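Local coordinates for sensor protein kinase HptS (Staphylococcus aureus, PDB 6LKI) that probably senses hexose phosphate outside the cell, with a partner protein, and relays the signal inward as a histidine kinase that phosphorylates itself, at residues B[86-91]-B[99-104]; B[126-131]-B[162-167]. One frame throughout, in Å; residues are numbered along the deposited sequence.

Contact 1. Residues B[86-91]-B[99-104]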
loop_
_atom_site.group_PDB
_atom_site.type_symbol
_atom_site.label_atom_id
_atom_site.label_comp_id
_atom_site.label_asym_id
_atom_site.label_seq_id
_atom_site.Cartn_x
_atom_site.Cartn_y
_atom_site.Cartn_z
ATOM N N PHE B 86 -8.561 -14.365 -5.095
ATOM C CA PHE B 86 -8.597 -15.708 -5.662
ATOM C C PHE B 86 -7.346 -16.056 -6.459
ATOM O O PHE B 86 -6.843 -17.178 -6.347
ATOM C CB PHE B 86 -9.839 -15.865 -6.547
ATOM C CG PHE B 86 -9.930 -17.200 -7.240
ATOM C CD1 PHE B 86 -10.389 -18.319 -6.567
ATOM C CD2 PHE B 86 -9.571 -17.331 -8.571
ATOM C CE1 PHE B 86 -10.476 -19.543 -7.198
ATOM C CE2 PHE B 86 -9.659 -18.557 -9.210
ATOM C CZ PHE B 86 -10.112 -19.664 -8.520
ATOM N N SER B 87 -6.541 -15.140 -6.910
ATOM C CA SER B 87 -5.213 -15.356 -7.465
ATOM C C SER B 87 -4.418 -14.059 -7.422
ATOM O O SER B 87 -4.979 -12.962 -7.495
ATOM C CB SER B 87 -5.281 -15.885 -8.902
ATOM O OG SER B 87 -5.813 -14.911 -9.781
ATOM N N THR B 88 -3.100 -14.207 -7.299
ATOM C CA THR B 88 -2.165 -13.091 -7.312
ATOM C C THR B 88 -0.992 -13.468 -8.202
ATOM O O THR B 88 -0.449 -14.570 -8.079
ATOM C CB THR B 88 -1.672 -12.755 -5.897
ATOM O OG1 THR B 88 -2.794 -12.534 -5.034
ATOM C CG2 THR B 88 -0.797 -11.511 -5.913
ATOM N N HIS B 89 -0.610 -12.563 -9.103
ATOM C CA HIS B 89 0.501 -12.812 -10.010
ATOM C C HIS B 89 1.355 -11.560 -10.133
ATOM O O HIS B 89 0.831 -10.449 -10.242
ATOM C CB HIS B 89 0.008 -13.246 -11.399
ATOM C CG HIS B 89 -0.564 -14.628 -11.435
ATOM N ND1 HIS B 89 -1.900 -14.887 -11.219
ATOM C CD2 HIS B 89 0.020 -15.829 -11.660
ATOM C CE1 HIS B 89 -2.116 -16.187 -11.309
ATOM N NE2 HIS B 89 -0.967 -16.782 -11.576
ATOM N N GLN B 90 2.672 -11.750 -10.106
ATOM C CA GLN B 90 3.632 -10.684 -10.371
ATOM C C GLN B 90 4.069 -10.819 -11.825
ATOM O O GLN B 90 4.729 -11.797 -12.193
ATOM C CB GLN B 90 4.823 -10.767 -9.416
ATOM C CG GLN B 90 5.812 -9.619 -9.549
ATOM C CD GLN B 90 6.724 -9.485 -8.341
ATOM O OE1 GLN B 90 6.410 -9.966 -7.252
ATOM N NE2 GLN B 90 7.860 -8.824 -8.530
ATOM N N LEU B 91 3.692 -9.848 -12.652
ATOM C CA LEU B 91 3.843 -9.946 -14.097
ATOM C C LEU B 91 4.826 -8.902 -14.605
ATOM O O LEU B 91 4.773 -7.736 -14.202
ATOM C CB LEU B 91 2.493 -9.768 -14.802
ATOM C CG LEU B 91 1.363 -10.692 -14.345
ATOM C CD1 LEU B 91 0.056 -10.307 -15.023
ATOM C CD2 LEU B 91 1.711 -12.145 -14.630
ATOM N N MET B 99 1.239 -5.982 -10.689
ATOM C CA MET B 99 0.610 -7.012 -9.873
ATOM C C MET B 99 -0.819 -7.221 -10.354
ATOM O O MET B 99 -1.579 -6.257 -10.488
ATOM C CB MET B 99 0.618 -6.626 -8.393
ATOM C CG MET B 99 2.006 -6.503 -7.776
ATOM S SD MET B 99 2.974 -8.023 -7.886
ATOM C CE MET B 99 1.906 -9.171 -7.021
ATOM N N LEU B 100 -1.177 -8.474 -10.616
ATOM C CA LEU B 100 -2.519 -8.834 -11.053
ATOM C C LEU B 100 -3.203 -9.624 -9.946
ATOM O O LEU B 100 -2.752 -10.717 -9.588
ATOM C CB LEU B 100 -2.482 -9.648 -12.348
ATOM C CG LEU B 100 -3.832 -10.202 -12.815
ATOM C CD1 LEU B 100 -4.808 -9.068 -13.110
ATOM C CD2 LEU B 100 -3.664 -11.104 -14.033
ATOM N N LYS B 101 -4.275 -9.077 -9.424
ATOM C CA LYS B 101 -5.100 -9.767 -8.494
ATOM C C LYS B 101 -6.481 -9.989 -9.054
ATOM O O LYS B 101 -7.019 -9.125 -9.619
ATOM C CB LYS B 101 -5.207 -8.974 -7.235
ATOM C CG LYS B 101 -3.894 -8.616 -6.653
ATOM C CD LYS B 101 -4.067 -8.347 -5.193
ATOM C CE LYS B 101 -3.189 -7.227 -4.745
ATOM N NZ LYS B 101 -1.750 -7.579 -4.745
ATOM N N ILE B 102 -7.031 -11.171 -8.837
ATOM C CA ILE B 102 -8.363 -11.526 -9.313
ATOM C C ILE B 102 -9.224 -11.867 -8.105
ATOM O O ILE B 102 -8.849 -12.716 -7.289
ATOM C CB ILE B 102 -8.319 -12.698 -10.309
ATOM C CG1 ILE B 102 -7.530 -12.296 -11.559
ATOM C CG2 ILE B 102 -9.727 -13.135 -10.683
ATOM C CD1 ILE B 102 -7.413 -13.394 -12.589
ATOM N N TYR B 103 -10.369 -11.199 -7.991
ATOM C CA TYR B 103 -11.284 -11.372 -6.875
ATOM C C TYR B 103 -12.571 -12.027 -7.356
ATOM O O TYR B 103 -13.046 -11.745 -8.460
ATOM C CB TYR B 103 -11.611 -10.029 -6.213
ATOM C CG TYR B 103 -10.414 -9.320 -5.627
ATOM C CD1 TYR B 103 -9.615 -8.498 -6.411
ATOM C CD2 TYR B 103 -10.081 -9.474 -4.288
ATOM C CE1 TYR B 103 -8.517 -7.849 -5.878
ATOM C CE2 TYR B 103 -8.986 -8.827 -3.745
ATOM C CZ TYR B 103 -8.209 -8.017 -4.545
ATOM O OH TYR B 103 -7.117 -7.373 -4.010
ATOM N N MET B 104 -13.133 -12.893 -6.520
ATOM C CA MET B 104 -14.419 -13.526 -6.784
ATOM C C MET B 104 -15.473 -12.864 -5.907
ATOM O O MET B 104 -15.359 -12.881 -4.677
ATOM C CB MET B 104 -14.357 -15.032 -6.518
ATOM C CG MET B 104 -15.611 -15.792 -6.925
ATOM S SD MET B 104 -16.881 -15.802 -5.641
ATOM C CE MET B 104 -16.132 -16.889 -4.432
HETATM O O HOH W 1 -4.015 -13.135 -10.629
#
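His89 and Leu100 form the regular heart of this antiparallel pairing: Leu100 N reaches His89 O at 2.8 Å in an almost straight bond (176° at the hydrogen), and His89 N returns one to Leu100 O at 2.9 Å, both donors lying in the carbonyl planes. Ile102 N extends the pattern by binding Ser87 O. The register then slips, because Ile102 O receives Phe86 N at 2.8 Å and only a weak, longer bond from Ser87 N at 3.4 Å.

Water adds a second kind of link, on the face carrying Ser87, His89 and Leu100. One molecule meets Ser87 OG at 2.7 Å, lies in the plane of the His89 ring at its ND1 edge, and donates to Leu100 O. It thereby ties two side chains of one strand to a carbonyl of the other. Ser87 OG lies between its backbone N and carbonyl carbon (chi1 67°) and also rests against Ile102 CB. His89 NE2 is engaged by Gln21 of helix 2-31, so both ring nitrogens have partners and the ring's rotation is probably fixed.

Apolar packing is a third kind of contact. Met99, bent at both chi2 and chi3, folds its thioether across the neighbouring strand: SD lies 3.6 Å from Gln90 CB, while the CE methyl abuts Thr88 CG2. On the water-bearing face Leu91 CD1 leans on Leu100 CB at 3.7 Å.

Polar links also lead out of the hairpin: on the Met99 face, the chain of another protein offers an acidic side chain to Lys101 NZ and its backbone to Gln90 NE2.

The whole is a beta hairpin at the edge of a four-stranded antiparallel sheet, interrupted by a classic beta bulge in which Phe86 and Ser87 together oppose Ile102.

Contact 2. Residues B[126-131]-B[162-167]; sequences QYDNIL and DHRLII
Asp162 meets Gln126 where strand 163-169 begins, and the join is a loose one. Gln126 N donates a weak, bent hydrogen bond to Asp162 O at 3.1 Å, and beside it the two side chains cross at a slant, Gln126 NE2 lying 3.8 Å from Asp162 CB. Gln126 CG sits between its own backbone N and carbonyl carbon (chi1 84°), and the further bend at chi2 folds the amide back, its CD 3.6 Å above the centre of the Tyr127 ring.

His163 follows, and here the contact is apolar. Leu131 brings a single methyl, CD1, over one face of the imidazole, 3.5 Å from the ring centroid and 16° off the normal, a CH-pi contact displaced slightly toward the rim; the nearest ring atom is NE2, at 3.4 Å from CD1. Tyr84 OH is hydrogen-bonded to His163 ND1, which would help to hold the ring at the angle that offers this face. Leu131 and His163 belong to strands on the two flanks of strand 120-125, and so meet across it.

Arg164 closes the series, its chain bent at chi3 so that the guanidinium reaches the turn before strand 130-133. NH2 forms a salt bridge to Asp128 OD1 at 2.5 Å, short enough for the exact length to be doubtful, approaching nearly along the oxygen's C-O axis, with carboxylate and guanidinium planes 19° apart. One nitrogen thus faces one oxygen; it is no two-pronged pairing. The same NH2 also bonds to Asp125 O.

Chemically, this surface contact has one charged link, the near-coplanar ion pair, alongside a weak backbone bond and a methyl-on-imidazole contact. Arg164 gathers both ends of the turn, and its guanidinium probably favours the charged form of Asp128.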
loop_
_atom_site.group_PDB
_atom_site.type_symbol
_atom_site.label_atom_id
_atom_site.label_comp_id
_atom_site.label_asym_id
_atom_site.label_seq_id
_atom_site.Cartn_x
_atom_site.Cartn_y
_atom_site.Cartn_z
ATOM N N GLN B 126 -7.020 -22.429 6.673
ATOM C CA GLN B 126 -6.673 -23.379 7.725
ATOM C C GLN B 126 -6.535 -22.709 9.086
ATOM O O GLN B 126 -6.598 -23.397 10.111
ATOM C CB GLN B 126 -5.381 -24.117 7.373
ATOM C CG GLN B 126 -4.117 -23.380 7.750
ATOM C CD GLN B 126 -3.654 -22.442 6.660
ATOM O OE1 GLN B 126 -4.383 -21.541 6.245
ATOM N NE2 GLN B 126 -2.434 -22.653 6.182
ATOM N N TYR B 127 -6.339 -21.395 9.123
ATOM C CA TYR B 127 -6.383 -20.651 10.372
ATOM C C TYR B 127 -7.800 -20.265 10.768
ATOM O O TYR B 127 -7.978 -19.602 11.791
ATOM C CB TYR B 127 -5.508 -19.397 10.286
ATOM C CG TYR B 127 -4.133 -19.655 9.721
ATOM C CD1 TYR B 127 -3.351 -20.702 10.194
ATOM C CD2 TYR B 127 -3.618 -18.856 8.711
ATOM C CE1 TYR B 127 -2.094 -20.943 9.677
ATOM C CE2 TYR B 127 -2.364 -19.087 8.191
ATOM C CZ TYR B 127 -1.607 -20.131 8.678
ATOM O OH TYR B 127 -0.358 -20.364 8.160
ATOM N N ASP B 128 -8.802 -20.671 9.987
ATOM C CA ASP B 128 -10.217 -20.468 10.287
ATOM C C ASP B 128 -10.666 -19.018 10.123
ATOM O O ASP B 128 -11.685 -18.625 10.700
ATOM C CB ASP B 128 -10.570 -20.960 11.700
ATOM C CG ASP B 128 -11.072 -22.391 11.722
ATOM O OD1 ASP B 128 -10.742 -23.164 10.804
ATOM O OD2 ASP B 128 -11.808 -22.736 12.674
ATOM N N ASN B 129 -9.939 -18.212 9.352
ATOM C CA ASN B 129 -10.400 -16.872 9.006
ATOM C C ASN B 129 -11.434 -16.939 7.887
ATOM O O ASN B 129 -11.280 -17.700 6.930
ATOM C CB ASN B 129 -9.234 -15.992 8.551
ATOM C CG ASN B 129 -8.221 -15.732 9.646
ATOM O OD1 ASN B 129 -8.569 -15.616 10.820
ATOM N ND2 ASN B 129 -6.953 -15.646 9.264
ATOM N N ILE B 130 -12.477 -16.120 7.993
ATOM C CA ILE B 130 -13.501 -16.061 6.954
ATOM C C ILE B 130 -12.961 -15.264 5.772
ATOM O O ILE B 130 -12.595 -14.093 5.914
ATOM C CB ILE B 130 -14.805 -15.446 7.484
ATOM C CG1 ILE B 130 -15.447 -16.369 8.523
ATOM C CG2 ILE B 130 -15.772 -15.186 6.336
ATOM C CD1 ILE B 130 -16.778 -15.873 9.044
ATOM N N LEU B 131 -12.908 -15.902 4.601
ATOM C CA LEU B 131 -12.434 -15.262 3.382
ATOM C C LEU B 131 -13.540 -14.965 2.381
ATOM O O LEU B 131 -13.305 -14.207 1.433
ATOM C CB LEU B 131 -11.366 -16.130 2.702
ATOM C CG LEU B 131 -10.166 -16.539 3.554
ATOM C CD1 LEU B 131 -9.232 -17.430 2.753
ATOM C CD2 LEU B 131 -9.430 -15.314 4.071
ATOM N N ASP B 162 -4.853 -23.598 0.847
ATOM C CA ASP B 162 -5.307 -24.243 2.078
ATOM C C ASP B 162 -6.615 -23.612 2.565
ATOM O O ASP B 162 -6.722 -23.091 3.675
ATOM C CB ASP B 162 -4.222 -24.167 3.144
ATOM C CG ASP B 162 -2.960 -24.907 2.745
ATOM O OD1 ASP B 162 -3.050 -26.115 2.442
ATOM O OD2 ASP B 162 -1.876 -24.283 2.737
ATOM N N HIS B 163 -7.627 -23.674 1.703
ATOM C CA HIS B 163 -8.933 -23.095 1.977
ATOM C C HIS B 163 -10.004 -24.175 1.921
ATOM O O HIS B 163 -9.847 -25.194 1.243
ATOM C CB HIS B 163 -9.269 -21.979 0.978
ATOM C CG HIS B 163 -8.309 -20.831 1.009
ATOM N ND1 HIS B 163 -8.216 -19.911 -0.014
ATOM C CD2 HIS B 163 -7.399 -20.455 1.937
ATOM C CE1 HIS B 163 -7.289 -19.017 0.284
ATOM N NE2 HIS B 163 -6.778 -19.325 1.462
ATOM N N ARG B 164 -11.098 -23.938 2.640
ATOM C CA ARG B 164 -12.227 -24.857 2.690
ATOM C C ARG B 164 -13.500 -24.118 2.304
ATOM O O ARG B 164 -13.773 -23.030 2.822
ATOM C CB ARG B 164 -12.382 -25.473 4.082
ATOM C CG ARG B 164 -11.295 -26.465 4.452
ATOM C CD ARG B 164 -11.278 -26.722 5.949
ATOM N NE ARG B 164 -10.804 -25.560 6.694
ATOM C CZ ARG B 164 -11.296 -25.173 7.866
ATOM N NH1 ARG B 164 -12.283 -25.857 8.430
ATOM N NH2 ARG B 164 -10.803 -24.103 8.474
ATOM N N LEU B 165 -14.275 -24.710 1.401
ATOM C CA LEU B 165 -15.575 -24.179 1.014
ATOM C C LEU B 165 -16.651 -24.882 1.831
ATOM O O LEU B 165 -16.762 -26.111 1.788
ATOM C CB LEU B 165 -15.825 -24.370 -0.481
ATOM C CG LEU B 165 -17.279 -24.185 -0.925
ATOM C CD1 LEU B 165 -17.720 -22.734 -0.765
ATOM C CD2 LEU B 165 -17.472 -24.657 -2.356
ATOM N N ILE B 166 -17.440 -24.107 2.568
ATOM C CA ILE B 166 -18.466 -24.643 3.454
ATOM C C ILE B 166 -19.825 -24.124 3.005
ATOM O O ILE B 166 -20.048 -22.908 2.956
ATOM C CB ILE B 166 -18.206 -24.273 4.922
ATOM C CG1 ILE B 166 -16.728 -24.466 5.274
ATOM C CG2 ILE B 166 -19.101 -25.088 5.845
ATOM C CD1 ILE B 166 -16.269 -23.606 6.418
ATOM N N ILE B 167 -20.733 -25.046 2.696
ATOM C CA ILE B 167 -22.108 -24.727 2.333
ATOM C C ILE B 167 -23.023 -25.279 3.415
ATOM O O ILE B 167 -22.958 -26.471 3.744
ATOM C CB ILE B 167 -22.478 -25.289 0.950
ATOM C CG1 ILE B 167 -21.630 -24.622 -0.134
ATOM C CG2 ILE B 167 -23.955 -25.087 0.675
ATOM C CD1 ILE B 167 -21.957 -25.088 -1.533
#

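The two contacts follow one another along the chain, contact 1 closing before contact 2 opens, and they occupy different sheets. Contact 1 pairs neighbouring strands of the sheet built from residues 59-106; contact 2, in the sheet region of residues 120-169, joins strand 163-169 to the turn before strand 130-133 and to the start of that strand. Their centres lie 19 Å apart and their nearest atoms about 7 Å, without touching. Helix 2-31 runs past both sheets, meeting Ser87 in one and Leu165 in the other, while Tyr84, which begins strand 84-92, bonds to His163 and so bridges them. Two antiparallel sheets set along one long helix are consistent with a tandem PAS-like (dCache) sensor domain, in which contact 1 borders the partner protein.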